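Side-chain contacts in tyrocidine synthetase 3 (Brevibacillus brevis, PDB 2JGP), which takes part in nonribosomal synthesis of the antibiotic tyrocidine, its carrier and condensation domains here probably presenting the growing peptide and joining it to the next amino acid: residues A[272-275]-A[276-280]; A[406-409]-A[410-413]; A[261-265]-A[266-270]. One frame throughout, in Å; residues are numbered along the deposited sequence.

Contact 1 of 3, residues A[272-275]-A[276-280]; sequences QEAY and WLQTF
The Tyr275 ring turns its edge to one face of the Trp276 indole in a T-shaped pair: Tyr275 CD2 stands 3.7 Å above the indole plane, over its centre, and the two planes meet at 85°. One face of the tyrosine carries Thr279 OG1, 3.5 Å from Tyr275 CZ and shifted toward the rim; the same ring stacks on His404. Tyr275 CG lies anti to its own nitrogen (chi1 172°) whereas Trp276 CG lies anti to the carbonyl carbon (chi1 -67°), and this difference lets neighbouring side chains of helix 267-279 meet edge to face. One turn on, Thr279 OG1 donates to Tyr275 O over 2.9 Å from above the carbonyl plane, while Thr279 N reaches the same oxygen from the other face, at 3.0 Å. Farther round the helix, Leu277 CD1 lies 3.6 Å from Glu273 CG, so the aliphatic part of the glutamate packs against the leucine. The Glu273 carboxylate makes a weak hydrogen bond to Tyr407 OH, and Trp276 NE1 donates to the carbonyl of His404. Chemically, the threonine hydroxyl donates a hydrogen bond to the backbone of its own helix, which helps to hold OG1 over the tyrosine ring; the indole spends its single N-H on the loop after helix 387-403, tying helix 267-279 to it.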
loop_
_atom_site.group_PDB
_atom_site.type_symbol
_atom_site.label_atom_id
_atom_site.label_comp_id
_atom_site.label_asym_id
_atom_site.label_seq_id
_atom_site.Cartn_x
_atom_site.Cartn_y
_atom_site.Cartn_z
ATOM N N GLN A 272 14.572 11.417 -5.557
ATOM C CA GLN A 272 13.665 10.547 -4.784
ATOM C C GLN A 272 14.444 9.898 -3.648
ATOM O O GLN A 272 13.995 9.889 -2.506
ATOM C CB GLN A 272 13.035 9.443 -5.643
ATOM C CG GLN A 272 12.122 9.913 -6.767
ATOM C CD GLN A 272 10.805 10.446 -6.269
ATOM O OE1 GLN A 272 9.972 9.692 -5.761
ATOM N NE2 GLN A 272 10.597 11.751 -6.416
ATOM N N GLU A 273 15.615 9.361 -3.978
ATOM C CA GLU A 273 16.493 8.725 -2.999
ATOM C C GLU A 273 16.982 9.709 -1.943
ATOM O O GLU A 273 16.930 9.412 -0.746
ATOM C CB GLU A 273 17.698 8.105 -3.709
ATOM C CG GLU A 273 18.754 7.527 -2.773
ATOM C CD GLU A 273 19.858 6.823 -3.524
ATOM O OE1 GLU A 273 19.918 5.579 -3.452
ATOM O OE2 GLU A 273 20.658 7.519 -4.188
ATOM N N ALA A 274 17.463 10.869 -2.396
ATOM C CA ALA A 274 18.069 11.879 -1.525
ATOM C C ALA A 274 17.159 12.266 -0.374
ATOM O O ALA A 274 17.626 12.443 0.754
ATOM C CB ALA A 274 18.445 13.114 -2.323
ATOM N N TYR A 275 15.862 12.392 -0.657
ATOM C CA TYR A 275 14.888 12.704 0.382
ATOM C C TYR A 275 14.957 11.703 1.538
ATOM O O TYR A 275 14.985 12.095 2.704
ATOM C CB TYR A 275 13.455 12.758 -0.173
ATOM C CG TYR A 275 12.447 12.896 0.940
ATOM C CD1 TYR A 275 12.161 14.140 1.498
ATOM C CD2 TYR A 275 11.824 11.774 1.482
ATOM C CE1 TYR A 275 11.263 14.262 2.537
ATOM C CE2 TYR A 275 10.932 11.888 2.524
ATOM C CZ TYR A 275 10.649 13.127 3.046
ATOM O OH TYR A 275 9.761 13.227 4.089
ATOM N N TRP A 276 14.994 10.415 1.205
ATOM C CA TRP A 276 14.978 9.356 2.205
ATOM C C TRP A 276 16.304 9.235 2.947
ATOM O O TRP A 276 16.322 8.980 4.151
ATOM C CB TRP A 276 14.601 8.027 1.553
ATOM C CG TRP A 276 13.184 8.037 1.078
ATOM C CD1 TRP A 276 12.755 8.084 -0.209
ATOM C CD2 TRP A 276 12.011 8.062 1.896
ATOM N NE1 TRP A 276 11.381 8.111 -0.250
ATOM C CE2 TRP A 276 10.898 8.098 1.029
ATOM C CE3 TRP A 276 11.791 8.047 3.277
ATOM C CZ2 TRP A 276 9.582 8.118 1.498
ATOM C CZ3 TRP A 276 10.487 8.055 3.745
ATOM C CH2 TRP A 276 9.396 8.092 2.852
ATOM N N LEU A 277 17.407 9.432 2.234
ATOM C CA LEU A 277 18.730 9.375 2.852
ATOM C C LEU A 277 18.895 10.517 3.853
ATOM O O LEU A 277 19.433 10.315 4.939
ATOM C CB LEU A 277 19.831 9.399 1.790
ATOM C CG LEU A 277 19.801 8.235 0.792
ATOM C CD1 LEU A 277 21.044 8.249 -0.080
ATOM C CD2 LEU A 277 19.649 6.890 1.502
ATOM N N GLN A 278 18.418 11.706 3.485
ATOM C CA GLN A 278 18.398 12.865 4.385
ATOM C C GLN A 278 17.530 12.586 5.609
ATOM O O GLN A 278 17.955 12.814 6.740
ATOM C CB GLN A 278 17.854 14.105 3.658
ATOM C CG GLN A 278 18.810 14.708 2.636
ATOM C CD GLN A 278 18.119 15.570 1.572
ATOM O OE1 GLN A 278 18.745 15.964 0.593
ATOM N NE2 GLN A 278 16.828 15.849 1.758
ATOM N N THR A 279 16.310 12.099 5.372
ATOM C CA THR A 279 15.357 11.810 6.443
ATOM C C THR A 279 15.934 10.889 7.527
ATOM O O THR A 279 15.639 11.070 8.710
ATOM C CB THR A 279 14.041 11.198 5.883
ATOM O OG1 THR A 279 13.374 12.162 5.057
ATOM C CG2 THR A 279 13.101 10.767 7.009
ATOM N N PHE A 280 16.758 9.921 7.126
ATOM C CA PHE A 280 17.343 8.952 8.062
ATOM C C PHE A 280 18.870 9.070 8.167
ATOM O O PHE A 280 19.561 8.080 8.415
ATOM C CB PHE A 280 16.940 7.529 7.653
ATOM C CG PHE A 280 15.458 7.295 7.674
ATOM C CD1 PHE A 280 14.738 7.169 6.497
ATOM C CD2 PHE A 280 14.777 7.220 8.880
ATOM C CE1 PHE A 280 13.368 6.959 6.524
ATOM C CE2 PHE A 280 13.410 7.017 8.912
ATOM C CZ PHE A 280 12.704 6.887 7.734
#

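Contact 2 of 3, residues A[406-409]-A[410-413]; sequences DYPF and EELV
Packing is tight where the Tyr407 ring lies against the first turn of helix 409-415. Its CE2 comes within 3.6 Å of Leu412 CB, and its CZ is equally near Glu411 CB, at 3.6 Å, so the outer part of the ring spans two consecutive residues of the helix. Tyrosine and leucine side chains cross at about a right angle. With CG anti to the backbone nitrogen (chi1 -177°), the tyrosine swings its far end back to the helix that follows it. Leu412, also buried, touches Trp276 and Leu277 of helix 267-279, and so packs between Tyr407 and a second layer of apolar groups. Pro408 stands at the N-cap position, its backbone not yet helical, and the helix begins with the residue after it. Its carbonyl opens the helical bonding by accepting from Leu412 N at 3.3 Å, nearly straight (160°) and in the carbonyl plane, and more weakly from Glu411 N. Around the turn, Val413 CG2 meets Phe409 CE2 at 3.5 Å, with the phenyl ring also against Phe428. Glu410 is held against helix 101-113, where it touches Ala102 and Arg105: a bend at chi2 (83°) carries OE1 back to 3.4 Å from Pro408 CB, and this oxygen is hydrogen-bonded to Ser101 at the start of that helix. The looser side belongs to Glu411, which is exposed: its CG runs beside the proline ring, 4.0 Å from Pro408 CB, before the chain bends and its carboxylate leads away from the loop.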
loop_
_atom_site.group_PDB
_atom_site.type_symbol
_atom_site.label_atom_id
_atom_site.label_comp_id
_atom_site.label_asym_id
_atom_site.label_seq_id
_atom_site.Cartn_x
_atom_site.Cartn_y
_atom_site.Cartn_z
ATOM N N ASP A 406 8.726 7.125 -5.288
ATOM C CA ASP A 406 9.318 6.335 -6.369
ATOM C C ASP A 406 10.773 5.965 -6.076
ATOM O O ASP A 406 11.655 6.061 -6.939
ATOM C CB ASP A 406 9.165 7.066 -7.700
ATOM C CG ASP A 406 7.712 7.191 -8.117
ATOM O OD1 ASP A 406 7.039 6.151 -8.244
ATOM O OD2 ASP A 406 7.236 8.321 -8.304
ATOM N N TYR A 407 10.999 5.546 -4.836
ATOM C CA TYR A 407 12.260 4.970 -4.396
ATOM C C TYR A 407 11.915 3.671 -3.667
ATOM O O TYR A 407 11.283 3.713 -2.621
ATOM C CB TYR A 407 12.977 5.942 -3.467
ATOM C CG TYR A 407 14.340 5.483 -3.004
ATOM C CD1 TYR A 407 15.362 5.240 -3.917
ATOM C CD2 TYR A 407 14.616 5.317 -1.651
ATOM C CE1 TYR A 407 16.615 4.829 -3.496
ATOM C CE2 TYR A 407 15.867 4.908 -1.222
ATOM C CZ TYR A 407 16.860 4.663 -2.143
ATOM O OH TYR A 407 18.102 4.262 -1.713
ATOM N N PRO A 408 12.291 2.511 -4.240
ATOM C CA PRO A 408 11.991 1.216 -3.620
ATOM C C PRO A 408 12.499 1.091 -2.181
ATOM O O PRO A 408 13.645 1.440 -1.899
ATOM C CB PRO A 408 12.726 0.218 -4.523
ATOM C CG PRO A 408 12.828 0.894 -5.835
ATOM C CD PRO A 408 12.993 2.350 -5.524
ATOM N N PHE A 409 11.647 0.594 -1.291
ATOM C CA PHE A 409 12.038 0.345 0.099
ATOM C C PHE A 409 13.273 -0.560 0.163
ATOM O O PHE A 409 14.107 -0.407 1.046
ATOM C CB PHE A 409 10.877 -0.262 0.900
ATOM C CG PHE A 409 11.161 -0.375 2.372
ATOM C CD1 PHE A 409 11.133 0.751 3.183
ATOM C CD2 PHE A 409 11.485 -1.597 2.942
ATOM C CE1 PHE A 409 11.410 0.655 4.538
ATOM C CE2 PHE A 409 11.764 -1.700 4.307
ATOM C CZ PHE A 409 11.730 -0.577 5.100
ATOM N N GLU A 410 13.391 -1.475 -0.803
ATOM C CA GLU A 410 14.540 -2.388 -0.910
ATOM C C GLU A 410 15.862 -1.646 -1.076
ATOM O O GLU A 410 16.883 -2.056 -0.520
ATOM C CB GLU A 410 14.370 -3.346 -2.099
ATOM C CG GLU A 410 13.210 -4.335 -1.977
ATOM C CD GLU A 410 11.873 -3.752 -2.386
ATOM O OE1 GLU A 410 11.856 -2.780 -3.172
ATOM O OE2 GLU A 410 10.835 -4.267 -1.919
ATOM N N GLU A 411 15.845 -0.574 -1.867
ATOM C CA GLU A 411 17.033 0.249 -2.076
ATOM C C GLU A 411 17.414 1.026 -0.821
ATOM O O GLU A 411 18.596 1.134 -0.490
ATOM C CB GLU A 411 16.820 1.218 -3.245
ATOM C CG GLU A 411 16.747 0.539 -4.600
ATOM C CD GLU A 411 17.999 -0.248 -4.921
ATOM O OE1 GLU A 411 19.111 0.249 -4.630
ATOM O OE2 GLU A 411 17.874 -1.368 -5.462
ATOM N N LEU A 412 16.410 1.567 -0.130
ATOM C CA LEU A 412 16.638 2.339 1.090
ATOM C C LEU A 412 17.338 1.507 2.159
ATOM O O LEU A 412 18.306 1.958 2.765
ATOM C CB LEU A 412 15.312 2.870 1.643
ATOM C CG LEU A 412 15.391 3.696 2.932
ATOM C CD1 LEU A 412 16.344 4.872 2.784
ATOM C CD2 LEU A 412 14.000 4.166 3.330
ATOM N N VAL A 413 16.837 0.297 2.387
ATOM C CA VAL A 413 17.397 -0.598 3.403
ATOM C C VAL A 413 18.875 -0.886 3.143
ATOM O O VAL A 413 19.694 -0.822 4.060
ATOM C CB VAL A 413 16.618 -1.927 3.467
ATOM C CG1 VAL A 413 17.411 -2.987 4.241
ATOM C CG2 VAL A 413 15.241 -1.702 4.093
#

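Contact 3 of 3, residues A[261-265]-A[266-270]; sequences QEFSQ and SAAFH
A type I beta turn from Phe263 to Ser266 takes the chain out of helix 253-263, and Ser266 N closes it with a 2.9 Å bond to Phe263 O. The Ser266 side chain doubles that link: Ser266 OG donates to Phe263 O over 2.6 Å, in the carbonyl plane and on a lone pair, while the Ser266 N-H comes from well above the plane. The same hydroxyl oxygen accepts from Phe269 N at 3.0 Å, a capping bond at the start of helix 267-279. With chi1 at 69°, OG sits between the backbone nitrogen and the carbonyl carbon, from where it can serve the turn and the new helix at once. The turn thus links two consecutive helices of the condensation domain, with Ser266 as the N-cap of the second. Its hydroxyl also lies over one face of the Phe263 ring, offset toward the rim. Phe269 CB sits over the ring face as well, a CH-pi contact 4.2 Å from the Phe263 centroid, and Ala268 CB comes obliquely to Phe263 CE1. The two phenyl rings are steeply inclined, with Phe263 CD2 near the plane of Phe269 at its edge. Over one face of Phe269 lies Ser264 CA, 4.0 Å from the ring centroid in a second CH-pi contact. A water bridges the turn, donating to Ser264 O and Ser266 O, and on the same helix end Ser264 OG donates to Gln261 O at 2.5 Å. Phe263 is also stacked on Trp259 and meets Phe86.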
loop_
_atom_site.group_PDB
_atom_site.type_symbol
_atom_site.label_atom_id
_atom_site.label_comp_id
_atom_site.label_asym_id
_atom_site.label_seq_id
_atom_site.Cartn_x
_atom_site.Cartn_y
_atom_site.Cartn_z
ATOM N N GLN A 261 13.372 0.340 -14.141
ATOM C CA GLN A 261 14.803 0.161 -14.428
ATOM C C GLN A 261 15.415 1.396 -15.100
ATOM O O GLN A 261 16.480 1.861 -14.697
ATOM C CB GLN A 261 15.035 -1.064 -15.308
ATOM C CG GLN A 261 16.504 -1.358 -15.559
ATOM C CD GLN A 261 16.699 -2.543 -16.466
ATOM O OE1 GLN A 261 16.233 -2.549 -17.607
ATOM N NE2 GLN A 261 17.402 -3.555 -15.970
ATOM N N GLU A 262 14.747 1.917 -16.123
ATOM C CA GLU A 262 15.193 3.141 -16.790
ATOM C C GLU A 262 15.260 4.298 -15.807
ATOM O O GLU A 262 16.252 5.026 -15.759
ATOM C CB GLU A 262 14.249 3.512 -17.934
ATOM C CG GLU A 262 14.307 2.555 -19.114
ATOM C CD GLU A 262 13.179 2.773 -20.106
ATOM O OE1 GLU A 262 13.277 2.237 -21.229
ATOM O OE2 GLU A 262 12.194 3.469 -19.766
ATOM N N PHE A 263 14.193 4.447 -15.019
ATOM C CA PHE A 263 14.082 5.534 -14.054
ATOM C C PHE A 263 15.226 5.525 -13.045
ATOM O O PHE A 263 15.702 6.584 -12.634
ATOM C CB PHE A 263 12.745 5.446 -13.320
ATOM C CG PHE A 263 12.505 6.575 -12.373
ATOM C CD1 PHE A 263 12.254 7.856 -12.852
ATOM C CD2 PHE A 263 12.529 6.364 -11.002
ATOM C CE1 PHE A 263 12.040 8.900 -11.982
ATOM C CE2 PHE A 263 12.310 7.409 -10.127
ATOM C CZ PHE A 263 12.061 8.678 -10.620
ATOM N N SER A 264 15.674 4.327 -12.670
ATOM C CA SER A 264 16.731 4.167 -11.676
ATOM C C SER A 264 18.031 4.887 -12.046
ATOM O O SER A 264 18.840 5.188 -11.165
ATOM C CB SER A 264 17.023 2.682 -11.444
ATOM O OG SER A 264 17.762 2.144 -12.527
ATOM N N GLN A 265 18.224 5.163 -13.338
ATOM C CA GLN A 265 19.419 5.853 -13.840
ATOM C C GLN A 265 19.244 7.367 -14.007
ATOM O O GLN A 265 20.125 8.033 -14.545
ATOM C CB GLN A 265 19.847 5.248 -15.189
ATOM C CG GLN A 265 20.848 4.106 -15.079
ATOM C CD GLN A 265 20.264 2.863 -14.461
ATOM O OE1 GLN A 265 20.873 2.252 -13.578
ATOM N NE2 GLN A 265 19.079 2.467 -14.923
ATOM N N SER A 266 18.124 7.913 -13.535
ATOM C CA SER A 266 17.798 9.312 -13.782
ATOM C C SER A 266 18.228 10.225 -12.631
ATOM O O SER A 266 18.444 9.773 -11.501
ATOM C CB SER A 266 16.296 9.459 -14.027
ATOM O OG SER A 266 15.558 9.208 -12.846
ATOM N N ALA A 267 18.356 11.512 -12.937
ATOM C CA ALA A 267 18.542 12.537 -11.914
ATOM C C ALA A 267 17.333 12.565 -10.968
ATOM O O ALA A 267 17.488 12.753 -9.755
ATOM C CB ALA A 267 18.752 13.897 -12.556
ATOM N N ALA A 268 16.138 12.364 -11.527
ATOM C CA ALA A 268 14.907 12.327 -10.737
ATOM C C ALA A 268 14.964 11.245 -9.654
ATOM O O ALA A 268 14.568 11.483 -8.525
ATOM C CB ALA A 268 13.701 12.105 -11.640
ATOM N N PHE A 269 15.461 10.062 -10.004
ATOM C CA PHE A 269 15.608 8.974 -9.027
ATOM C C PHE A 269 16.563 9.367 -7.898
ATOM O O PHE A 269 16.313 9.065 -6.740
ATOM C CB PHE A 269 16.084 7.695 -9.718
ATOM C CG PHE A 269 16.312 6.536 -8.787
ATOM C CD1 PHE A 269 15.291 5.636 -8.513
ATOM C CD2 PHE A 269 17.558 6.323 -8.213
ATOM C CE1 PHE A 269 15.503 4.560 -7.669
ATOM C CE2 PHE A 269 17.775 5.243 -7.362
ATOM C CZ PHE A 269 16.747 4.365 -7.091
ATOM N N HIS A 270 17.650 10.049 -8.236
ATOM C CA HIS A 270 18.604 10.502 -7.220
ATOM C C HIS A 270 17.941 11.444 -6.213
ATOM O O HIS A 270 18.265 11.421 -5.028
ATOM C CB HIS A 270 19.794 11.194 -7.879
ATOM C CG HIS A 270 21.006 11.272 -7.007
ATOM N ND1 HIS A 270 21.384 12.428 -6.358
ATOM C CD2 HIS A 270 21.933 10.339 -6.685
ATOM C CE1 HIS A 270 22.491 12.203 -5.672
ATOM N NE2 HIS A 270 22.847 10.943 -5.857
HETATM O O HOH W 1 20.060 7.672 -11.102
#

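Overall arrangement
Along the chain the order is contact 3, contact 1, contact 2. Contact 3 joins helix 253-263 to the start of helix 267-279, contact 1 occupies the end of that second helix, and contact 2 follows helix 387-403 and enters helix 409-415. The centres of contact 1 and contact 2 lie about 10 Å apart. Contact 3 is centred about 12 Å from contact 2 and about 14 Å from contact 1. All belong to the condensation domain. The 406-409 loop touches both other contacts: Asp406 N meets Gln272 OE1, and Tyr407 packs on Phe269 and Trp276. Residues distant in sequence thus form one continuous patch, which probably connects to the carrier domain through Arg14, salt-bridged to Asp406, and Gln56, bonded to Ala268.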